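Local coordinates for exopolysaccharide biosynthesis protein (Pantoea stewartii subsp. stewartii DC283, PDB 6TGF) that modifies biofilm glycans, probably as a hydrolase acting on exopolysaccharide, and has a bacteriophage tailspike-like parallel beta-helix fold, at residues P104-N108 / K109-D113; L132-S135 / N136-V140. One frame throughout, in Å; residues are numbered along the deposited sequence.

How the contacts relate
Contacts 1 and 2 both lie at the surface, far from the centre of the elongated chain, in the N-terminal region that matches the head-binding family of phage tailspikes. They involve the two outermost strands of one four-stranded antiparallel sheet, 105-107 and 139-143. In contact 1 strand 105-107 ends and a helix begins, and asparagine side chains hold the junction; in contact 2 strand 129-134 reverses into strand 139-143 through a tight turn organised by an aspartate. Their centres are 13 Å apart, and the two meet through their leucines, Leu-107 CD1 lying 3.6 Å from Leu-132 CD1. Of the two, contact 2 alone touches another subunit.

Contact 1: P104-N108 / K109-D113; sequences PITLN and KGNFD. With EDO (1,2-ethanediol), chain C.
The side-chain amide of Asn-111 gives the shortest side-chain bond of this strand-to-helix junction, ND2 donating to Thr-106 O over 2.7 Å. The acceptor lies almost in the amide plane of Asn-111, whereas the donor sits well above the plane of the Thr-106 carbonyl, 52° out of it, and so misses its lone pairs. With chi1 at -78°, CG of Asn-111 stands beside its own backbone N, and the amide reaches back from the first turn of helix 109-117 to the strand.

Asn-108 works in the other direction. It is the N-cap of that helix, and its OD1 accepts from Asn-111 N at 2.9 Å, with the donor nearly in line with the carbonyl bond. Its CG is tucked between backbone N and carbonyl carbon (chi1 56°), which turns the oxygen toward the start of the helix. The two asparagine amides cross with their planes tilted against each other. Asn-108 O begins the helical bonding by accepting from Phe-112 N at 2.8 Å.

Behind these polar groups, the ring of Phe-112 takes Asn-108 N over one face, towards the rim, and its CZ meets Leu-107 CB at 3.8 Å. Phe-67 and Leu-71 pack on Leu-107, Met-59 on Phe-112. Across the first helical turn, Lys-109 NZ makes a long salt bridge of 3.8 Å to Asp-113 OD2. Asp-113 OD1 accepts from Trp-64 and from O1 of an ethanediol, probably from the crystallisation liquor, at 3.2 Å.

Two asparagine bonds thus tie the strand end to the helix start: one satisfies an N-H of the first turn, the other a carbonyl of the edge strand, and the buried ring of Phe-112 joins the bend to Leu-107 of the strand and to Met-59.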
ATOM      1  N   PRO B 104      62.488  29.010  30.076  1.00 40.86           N
ATOM      2  CA  PRO B 104      61.208  28.310  29.964  1.00 40.70           C
ATOM      3  C   PRO B 104      60.218  28.677  31.078  1.00 40.27           C
ATOM      4  O   PRO B 104      60.658  29.030  32.155  1.00 40.28           O
ATOM      5  CB  PRO B 104      61.598  26.832  30.089  1.00 40.97           C
ATOM      6  CG  PRO B 104      62.855  26.852  30.928  1.00 41.12           C
ATOM      7  CD  PRO B 104      63.572  28.124  30.524  1.00 41.10           C
ATOM      8  N   ILE B 105      58.918  28.580  30.784  1.00 40.01           N
ATOM      9  CA  ILE B 105      57.811  28.878  31.741  1.00 39.91           C
ATOM     10  C   ILE B 105      57.589  27.639  32.614  1.00 39.90           C
ATOM     11  O   ILE B 105      57.249  26.578  32.056  1.00 39.77           O
ATOM     12  CB  ILE B 105      56.526  29.304  31.001  1.00 39.78           C
ATOM     13  CG1 ILE B 105      56.795  30.460  30.033  1.00 39.71           C
ATOM     14  CG2 ILE B 105      55.417  29.636  31.993  1.00 39.67           C
ATOM     15  CD1 ILE B 105      55.594  30.894  29.228  1.00 39.74           C
ATOM     16  N   THR B 106      57.783  27.779  33.928  1.00 39.95           N
ATOM     17  CA  THR B 106      57.607  26.703  34.939  1.00 40.18           C
ATOM     18  C   THR B 106      56.111  26.435  35.131  1.00 40.16           C
ATOM     19  O   THR B 106      55.378  27.397  35.427  1.00 39.96           O
ATOM     20  CB  THR B 106      58.281  27.081  36.263  1.00 40.35           C
ATOM     21  OG1 THR B 106      59.659  27.346  35.995  1.00 40.52           O
ATOM     22  CG2 THR B 106      58.169  26.005  37.318  1.00 40.60           C
ATOM     23  N   LEU B 107      55.686  25.178  34.965  1.00 40.57           N
ATOM     24  CA  LEU B 107      54.284  24.725  35.178  1.00 40.83           C
ATOM     25  C   LEU B 107      54.227  23.795  36.395  1.00 41.31           C
ATOM     26  O   LEU B 107      55.017  22.835  36.444  1.00 41.48           O
ATOM     27  CB  LEU B 107      53.778  24.010  33.922  1.00 40.77           C
ATOM     28  CG  LEU B 107      53.804  24.815  32.622  1.00 40.48           C
ATOM     29  CD1 LEU B 107      53.068  24.066  31.522  1.00 40.44           C
ATOM     30  CD2 LEU B 107      53.201  26.200  32.803  1.00 40.32           C
ATOM     31  N   ASN B 108      53.321  24.091  37.331  1.00 41.68           N
ATOM     32  CA  ASN B 108      53.031  23.285  38.547  1.00 42.19           C
ATOM     33  C   ASN B 108      51.694  23.768  39.122  1.00 42.50           C
ATOM     34  O   ASN B 108      51.255  24.865  38.721  1.00 42.65           O
ATOM     35  CB  ASN B 108      54.176  23.354  39.564  1.00 42.26           C
ATOM     36  CG  ASN B 108      54.532  24.765  39.981  1.00 42.00           C
ATOM     37  OD1 ASN B 108      53.657  25.569  40.291  1.00 41.99           O
ATOM     38  ND2 ASN B 108      55.819  25.070  40.006  1.00 41.90           N
ATOM     39  N   LYS B 109      51.075  22.992  40.018  1.00 43.01           N
ATOM     40  CA  LYS B 109      49.721  23.286  40.567  1.00 43.13           C
ATOM     41  C   LYS B 109      49.668  24.742  41.050  1.00 42.66           C
ATOM     42  O   LYS B 109      48.714  25.450  40.669  1.00 42.63           O
ATOM     43  CB  LYS B 109      49.349  22.335  41.709  1.00 43.83           C
ATOM     44  CG  LYS B 109      48.060  22.707  42.431  1.00 44.33           C
ATOM     45  CD  LYS B 109      47.400  21.573  43.174  1.00 45.02           C
ATOM     46  CE  LYS B 109      46.246  22.044  44.035  1.00 45.44           C
ATOM     47  NZ  LYS B 109      46.704  22.496  45.368  1.00 45.72           N
ATOM     48  N   GLY B 110      50.649  25.161  41.857  1.00 42.19           N
ATOM     49  CA  GLY B 110      50.754  26.529  42.402  1.00 41.84           C
ATOM     50  C   GLY B 110      50.649  27.578  41.309  1.00 41.18           C
ATOM     51  O   GLY B 110      49.840  28.516  41.466  1.00 41.14           O
ATOM     52  N   ASN B 111      51.430  27.419  40.236  1.00 40.65           N
ATOM     53  CA  ASN B 111      51.463  28.343  39.068  1.00 40.22           C
ATOM     54  C   ASN B 111      50.127  28.275  38.319  1.00 39.85           C
ATOM     55  O   ASN B 111      49.622  29.347  37.928  1.00 39.70           O
ATOM     56  CB  ASN B 111      52.647  28.052  38.142  1.00 40.05           C
ATOM     57  CG  ASN B 111      53.962  28.586  38.670  1.00 40.04           C
ATOM     58  OD1 ASN B 111      54.037  29.083  39.792  1.00 40.07           O
ATOM     59  ND2 ASN B 111      55.008  28.493  37.865  1.00 39.91           N
ATOM     60  N   PHE B 112      49.578  27.071  38.127  1.00 39.64           N
ATOM     61  CA  PHE B 112      48.263  26.842  37.469  1.00 39.47           C
ATOM     62  C   PHE B 112      47.167  27.578  38.248  1.00 39.56           C
ATOM     63  O   PHE B 112      46.314  28.226  37.611  1.00 39.31           O
ATOM     64  CB  PHE B 112      47.930  25.350  37.368  1.00 39.40           C
ATOM     65  CG  PHE B 112      48.697  24.584  36.320  1.00 39.30           C
ATOM     66  CD1 PHE B 112      48.926  25.123  35.062  1.00 39.14           C
ATOM     67  CD2 PHE B 112      49.158  23.304  36.581  1.00 39.51           C
ATOM     68  CE1 PHE B 112      49.622  24.407  34.099  1.00 39.14           C
ATOM     69  CE2 PHE B 112      49.851  22.587  35.616  1.00 39.54           C
ATOM     70  CZ  PHE B 112      50.081  23.140  34.377  1.00 39.33           C
ATOM     71  N   ASP B 113      47.200  27.479  39.581  1.00 40.02           N
ATOM     72  CA  ASP B 113      46.210  28.111  40.495  1.00 40.17           C
ATOM     73  C   ASP B 113      46.308  29.635  40.358  1.00 40.14           C
ATOM     74  O   ASP B 113      45.263  30.265  40.118  1.00 40.16           O
ATOM     75  CB  ASP B 113      46.413  27.645  41.940  1.00 40.40           C
ATOM     76  CG  ASP B 113      46.077  26.179  42.172  1.00 40.43           C
ATOM     77  OD1 ASP B 113      45.215  25.648  41.444  1.00 39.95           O
ATOM     78  OD2 ASP B 113      46.681  25.580  43.084  1.00 40.66           O
TER
HETATM   79  C1  EDO C 813      43.343  22.187  41.828  1.00 72.81           C
HETATM   80  O1  EDO C 813      42.836  23.505  41.898  1.00 72.34           O
HETATM   81  C2  EDO C 813      42.301  21.173  41.523  1.00 73.11           C
HETATM   82  O2  EDO C 813      41.625  21.396  40.299  1.00 73.06           O

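Contact 2: L132-S135 / N136-V140; sequences LEDS and NGQTV
The carboxylate of Asp-134 and the side-chain amide of Gln-138 lie edge to edge and nearly coplanar, their planes 10° apart. Over one face of the carboxylate, at OD1, stands Asn-136 N, making a weak bond of 3.2 Å and a weak Asx turn. Gly-137 N, weakly bonded to OD1 at 3.0 Å, shares that side; Gln-138 N meets OD1 from the other, syn, at 2.9 Å. A chi1 of 67° brings OD1 in among these three successive N-H groups.

The backbone forms a type I turn from Asp-134 to Gly-137, closed by Gly-137 N to Asp-134 O. Gly-137 has a positive phi (105°), and with Asp-134 N bonded to Gln-138 O the hairpin has the classic type I turn plus G1 beta bulge. Glu-133 and Thr-139 follow as a non-hydrogen-bonded pair, their side chains on one face, where Glu-133 CG touches Thr-139 CG2 at 3.8 Å; Arg-81 forms a salt bridge with Glu-133. Next, Val-140 N donates to Leu-132 O at 2.7 Å, and the two side chains run side by side, CD2 of the leucine 4.0 Å from CB of the valine, both against Phe-67.

Asn-66 of a second subunit donates to Thr-139 O. One carboxylate oxygen thus supplies an acceptor for the N-H groups along the reversal, which probably stiffens a hairpin that borders the subunit interface.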
ATOM      1  N   LEU B 132      56.684  21.254  25.443  1.00 47.75           N
ATOM      2  CA  LEU B 132      56.423  20.955  26.875  1.00 48.37           C
ATOM      3  C   LEU B 132      57.286  19.762  27.300  1.00 49.41           C
ATOM      4  O   LEU B 132      57.192  18.702  26.649  1.00 49.22           O
ATOM      5  CB  LEU B 132      54.933  20.657  27.067  1.00 48.24           C
ATOM      6  CG  LEU B 132      54.487  20.380  28.502  1.00 48.14           C
ATOM      7  CD1 LEU B 132      54.680  21.600  29.388  1.00 47.95           C
ATOM      8  CD2 LEU B 132      53.036  19.929  28.536  1.00 48.23           C
ATOM      9  N   GLU B 133      58.108  19.953  28.338  1.00 50.67           N
ATOM     10  CA  GLU B 133      58.839  18.877  29.058  1.00 51.86           C
ATOM     11  C   GLU B 133      58.262  18.757  30.471  1.00 52.46           C
ATOM     12  O   GLU B 133      57.763  19.776  30.989  1.00 52.07           O
ATOM     13  CB  GLU B 133      60.335  19.187  29.152  1.00 52.21           C
ATOM     14  CG  GLU B 133      61.067  19.104  27.826  1.00 52.59           C
ATOM     15  CD  GLU B 133      62.580  19.199  27.932  1.00 53.02           C
ATOM     16  OE1 GLU B 133      63.072  19.677  28.974  1.00 53.07           O
ATOM     17  OE2 GLU B 133      63.265  18.790  26.972  1.00 53.33           O
ATOM     18  N   ASP B 134      58.336  17.562  31.064  1.00 53.61           N
ATOM     19  CA  ASP B 134      58.066  17.338  32.510  1.00 54.40           C
ATOM     20  C   ASP B 134      59.336  17.715  33.283  1.00 55.13           C
ATOM     21  O   ASP B 134      60.353  18.022  32.627  1.00 55.13           O
ATOM     22  CB  ASP B 134      57.582  15.909  32.786  1.00 54.76           C
ATOM     23  CG  ASP B 134      58.614  14.817  32.555  1.00 55.22           C
ATOM     24  OD1 ASP B 134      59.735  15.143  32.116  1.00 55.46           O
ATOM     25  OD2 ASP B 134      58.284  13.642  32.817  1.00 55.29           O
ATOM     26  N   SER B 135      59.281  17.691  34.617  1.00 56.00           N
ATOM     27  CA  SER B 135      60.399  18.079  35.520  1.00 56.69           C
ATOM     28  C   SER B 135      61.602  17.142  35.325  1.00 57.24           C
ATOM     29  O   SER B 135      62.714  17.538  35.722  1.00 57.54           O
ATOM     30  CB  SER B 135      59.948  18.113  36.960  1.00 57.16           C
ATOM     31  OG  SER B 135      59.626  16.811  37.427  1.00 57.93           O
ATOM     32  N   ASN B 136      61.387  15.958  34.738  1.00 57.89           N
ATOM     33  CA  ASN B 136      62.438  14.943  34.446  1.00 58.61           C
ATOM     34  C   ASN B 136      63.228  15.314  33.182  1.00 58.69           C
ATOM     35  O   ASN B 136      64.395  14.891  33.086  1.00 59.17           O
ATOM     36  CB  ASN B 136      61.848  13.539  34.283  1.00 58.96           C
ATOM     37  CG  ASN B 136      61.478  12.886  35.598  1.00 59.22           C
ATOM     38  OD1 ASN B 136      61.915  13.320  36.662  1.00 59.24           O
ATOM     39  ND2 ASN B 136      60.678  11.836  35.532  1.00 59.36           N
ATOM     40  N   GLY B 137      62.614  16.047  32.245  1.00 58.49           N
ATOM     41  CA  GLY B 137      63.225  16.434  30.957  1.00 58.29           C
ATOM     42  C   GLY B 137      62.678  15.623  29.794  1.00 58.31           C
ATOM     43  O   GLY B 137      63.188  15.793  28.671  1.00 58.42           O
ATOM     44  N   GLN B 138      61.678  14.770  30.048  1.00 58.39           N
ATOM     45  CA  GLN B 138      60.941  13.991  29.016  1.00 58.48           C
ATOM     46  C   GLN B 138      59.964  14.927  28.296  1.00 57.62           C
ATOM     47  O   GLN B 138      59.170  15.586  28.994  1.00 57.93           O
ATOM     48  CB  GLN B 138      60.175  12.832  29.657  1.00 59.05           C
ATOM     49  CG  GLN B 138      61.062  11.824  30.374  1.00 59.87           C
ATOM     50  CD  GLN B 138      60.273  10.691  30.983  1.00 60.36           C
ATOM     51  OE1 GLN B 138      59.099  10.834  31.319  1.00 60.13           O
ATOM     52  NE2 GLN B 138      60.920   9.548  31.137  1.00 60.94           N
ATOM     53  N   THR B 139      60.015  14.977  26.962  1.00 56.86           N
ATOM     54  CA  THR B 139      59.148  15.843  26.118  1.00 55.93           C
ATOM     55  C   THR B 139      57.737  15.246  26.051  1.00 55.30           C
ATOM     56  O   THR B 139      57.622  14.043  25.748  1.00 55.06           O
ATOM     57  CB  THR B 139      59.723  16.028  24.708  1.00 55.98           C
ATOM     58  OG1 THR B 139      60.069  14.745  24.191  1.00 56.45           O
ATOM     59  CG2 THR B 139      60.935  16.931  24.681  1.00 56.03           C
ATOM     60  N   VAL B 140      56.718  16.066  26.328  1.00 54.61           N
ATOM     61  CA  VAL B 140      55.272  15.721  26.176  1.00 54.30           C
ATOM     62  C   VAL B 140      54.864  16.088  24.745  1.00 54.23           C
ATOM     63  O   VAL B 140      54.361  15.200  24.028  1.00 54.38           O
ATOM     64  CB  VAL B 140      54.398  16.437  27.226  1.00 53.81           C
ATOM     65  CG1 VAL B 140      52.953  15.965  27.179  1.00 53.70           C
ATOM     66  CG2 VAL B 140      54.954  16.284  28.635  1.00 53.80           C
TER